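Local coordinates for protein lysozyme, putative (Bacillus anthracis, PDB 2WAG) that probably hydrolyses the glycosidic bonds of bacterial cell-wall peptidoglycan as a family GH25 lysozyme, with retention of anomeric configuration, at residues Lys124-Ser127 and Val128-Met132. Residues are numbered along the deposited sequence; the frame is centred on the assembly and turned at random.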
ATOM      1  N   LYS A 124      -9.761  -5.014 -25.794  1.00 10.06           N
ATOM      2  CA  LYS A 124     -10.896  -5.830 -26.231  1.00 10.99           C
ATOM      3  C   LYS A 124     -11.859  -6.097 -25.077  1.00 10.22           C
ATOM      4  O   LYS A 124     -13.081  -5.921 -25.188  1.00 11.55           O
ATOM      5  CB  LYS A 124     -10.441  -7.202 -26.775  1.00 12.29           C
ATOM      6  CG  LYS A 124      -9.730  -7.173 -28.097  1.00 13.64           C
ATOM      7  CD  LYS A 124      -9.394  -8.619 -28.524  1.00 20.23           C
ATOM      8  CE  LYS A 124      -8.472  -8.680 -29.703  1.00 26.41           C
ATOM      9  NZ  LYS A 124      -8.369 -10.083 -30.207  1.00 29.57           N
ATOM     10  N   GLU A 125     -11.318  -6.572 -23.955  1.00 10.16           N
ATOM     11  CA  GLU A 125     -12.173  -7.054 -22.895  1.00  9.79           C
ATOM     12  C   GLU A 125     -12.743  -5.905 -22.064  1.00  9.67           C
ATOM     13  O   GLU A 125     -13.914  -5.912 -21.690  1.00 10.04           O
ATOM     14  CB  GLU A 125     -11.422  -8.053 -22.001  1.00 10.77           C
ATOM     15  CG  GLU A 125     -10.809  -9.227 -22.780  1.00 12.36           C
ATOM     16  CD  GLU A 125     -11.802  -9.976 -23.651  1.00 12.97           C
ATOM     17  OE1 GLU A 125     -13.000 -10.017 -23.320  1.00 13.14           O
ATOM     18  OE2 GLU A 125     -11.336 -10.567 -24.663  1.00 17.31           O
ATOM     19  N   LEU A 126     -11.900  -4.908 -21.786  1.00  8.95           N
ATOM     20  CA  LEU A 126     -12.375  -3.772 -21.004  1.00  9.86           C
ATOM     21  C   LEU A 126     -13.461  -2.998 -21.789  1.00  8.67           C
ATOM     22  O   LEU A 126     -14.430  -2.507 -21.212  1.00  9.42           O
ATOM     23  CB  LEU A 126     -11.201  -2.866 -20.637  1.00 11.26           C
ATOM     24  CG  LEU A 126     -11.442  -1.726 -19.655  1.00 11.53           C
ATOM     25  CD1 LEU A 126     -12.007  -2.269 -18.357  1.00 12.01           C
ATOM     26  CD2 LEU A 126     -10.084  -1.087 -19.392  1.00 13.62           C
ATOM     27  N   SER A 127     -13.309  -2.911 -23.110  1.00  8.95           N
ATOM     28  CA  SER A 127     -14.315  -2.194 -23.902  1.00  8.97           C
ATOM     29  C   SER A 127     -15.669  -2.881 -23.880  1.00  9.36           C
ATOM     30  O   SER A 127     -16.708  -2.219 -23.836  1.00  9.49           O
ATOM     31  CB  SER A 127     -13.841  -2.034 -25.339  1.00  9.50           C
ATOM     32  OG  SER A 127     -12.692  -1.220 -25.414  1.00 10.38           O
ATOM     33  N   VAL A 128     -15.668  -4.218 -23.910  1.00  9.24           N
ATOM     34  CA  VAL A 128     -16.916  -4.945 -23.759  1.00 10.24           C
ATOM     35  C   VAL A 128     -17.557  -4.658 -22.388  1.00  9.42           C
ATOM     36  O   VAL A 128     -18.760  -4.416 -22.283  1.00 10.17           O
ATOM     37  CB  VAL A 128     -16.725  -6.457 -23.953  1.00 10.65           C
ATOM     38  CG1 VAL A 128     -17.977  -7.201 -23.521  1.00 13.54           C
ATOM     39  CG2 VAL A 128     -16.340  -6.759 -25.407  1.00 12.47           C
ATOM     40  N   MET A 129     -16.749  -4.689 -21.323  1.00  9.47           N
ATOM     41  CA  MET A 129     -17.283  -4.406 -19.994  1.00  9.79           C
ATOM     42  C   MET A 129     -17.916  -3.019 -19.926  1.00  9.17           C
ATOM     43  O   MET A 129     -19.013  -2.856 -19.387  1.00  9.54           O
ATOM     44  CB  MET A 129     -16.178  -4.439 -18.952  1.00 11.23           C
ATOM     45  CG  MET A 129     -15.708  -5.787 -18.579  1.00 12.58           C
ATOM     46  SD  MET A 129     -14.905  -5.785 -16.953  1.00 16.21           S
ATOM     47  CE  MET A 129     -16.180  -5.433 -15.936  1.00 10.32           C
ATOM     48  N   ILE A 130     -17.186  -2.019 -20.416  1.00  8.69           N
ATOM     49  CA  ILE A 130     -17.684  -0.650 -20.387  1.00  9.22           C
ATOM     50  C   ILE A 130     -19.021  -0.563 -21.138  1.00  9.43           C
ATOM     51  O   ILE A 130     -19.991   0.021 -20.634  1.00 10.01           O
ATOM     52  CB  ILE A 130     -16.662   0.296 -20.990  1.00  8.65           C
ATOM     53  CG1 ILE A 130     -15.412   0.382 -20.116  1.00  9.52           C
ATOM     54  CG2 ILE A 130     -17.290   1.703 -21.208  1.00  9.56           C
ATOM     55  CD1 ILE A 130     -14.200   0.879 -20.858  1.00 10.77           C
ATOM     56  N   GLU A 131     -19.079  -1.139 -22.345  1.00  9.42           N
ATOM     57  CA  GLU A 131     -20.306  -1.077 -23.129  1.00 10.04           C
ATOM     58  C   GLU A 131     -21.481  -1.679 -22.357  1.00  9.49           C
ATOM     59  O   GLU A 131     -22.579  -1.114 -22.290  1.00 10.59           O
ATOM     60  CB  GLU A 131     -20.111  -1.817 -24.453  1.00 10.70           C
ATOM     61  CG  GLU A 131     -21.352  -1.704 -25.353  1.00 13.23           C
ATOM     62  CD  GLU A 131     -21.204  -2.446 -26.639  1.00 17.26           C
ATOM     63  OE1 GLU A 131     -20.281  -2.141 -27.423  1.00 17.91           O
ATOM     64  OE2 GLU A 131     -22.060  -3.314 -26.893  1.00 23.10           O
ATOM     65  N   MET A 132     -21.253  -2.838 -21.754  1.00  9.17           N
ATOM     66  CA  MET A 132     -22.334  -3.514 -21.056  1.00  9.68           C
ATOM     67  C   MET A 132     -22.771  -2.788 -19.787  1.00  9.41           C
ATOM     68  O   MET A 132     -23.975  -2.710 -19.488  1.00 10.57           O
ATOM     69  CB  MET A 132     -21.940  -4.963 -20.739  1.00 10.16           C
ATOM     70  CG  MET A 132     -21.745  -5.790 -22.012  1.00 11.81           C
ATOM     71  SD  MET A 132     -21.231  -7.477 -21.686  1.00 14.84           S
ATOM     72  CE  MET A 132     -22.641  -8.118 -20.805  1.00 17.24           C
TER
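L126 and I130 meet one helical turn apart, on the inner face of an amphipathic alpha-helix, and show how i/i+4 spacing lines up apolar side chains. The two side chains cross at a slant, and the touch is made by the branch carbon of the leucine and the tip of the isoleucine, L126 CG lying 4.0 Å from I130 CD1. With I130 CG1 set beside its own backbone N (chi1 -67°), the ethyl branch runs back along the preceding turn, over the carbonyl of L126: I130 CG1 comes to 3.2 Å from L126 O. That oxygen also accepts the backbone N-H of I130, in a nearly straight bond of 2.9 Å from I130 N to L126 O, so hydrocarbon and hydrogen bond share one carbonyl.

M129 repeats only the carbonyl half of this pattern: E125 O takes the backbone N-H of M129 and has M129 CG 3.6 Å away, while M129 CB passes 3.4 Å from L126 O. The chain then extends away to the sulfur, and the bend at chi3 turns only the terminal methyl. Further round the helix, V128 and S127 meet the backbone rather than a side chain: V128 CG2 comes within 3.4 Å of K124 O, beside a weak V128 N to K124 O bond, whereas S127 turns its hydroxyl back to the carbonyl oxygen of T123, a hydrogen bond inside the same helix.

Helix 119-137 links parallel strands 103-106 and 142-145 in a beta-alpha-beta unit of the TIM-barrel-like GH25 fold. L126, M129 and I130 all rest on I104 of strand 103-106, with Y158 also touching L126 and I130; M129 meets Q85, and V128 meets E83, on the adjacent helix 82-92, at whose start the backbone N of G82 is hydrogen-bonded by E125 OE1.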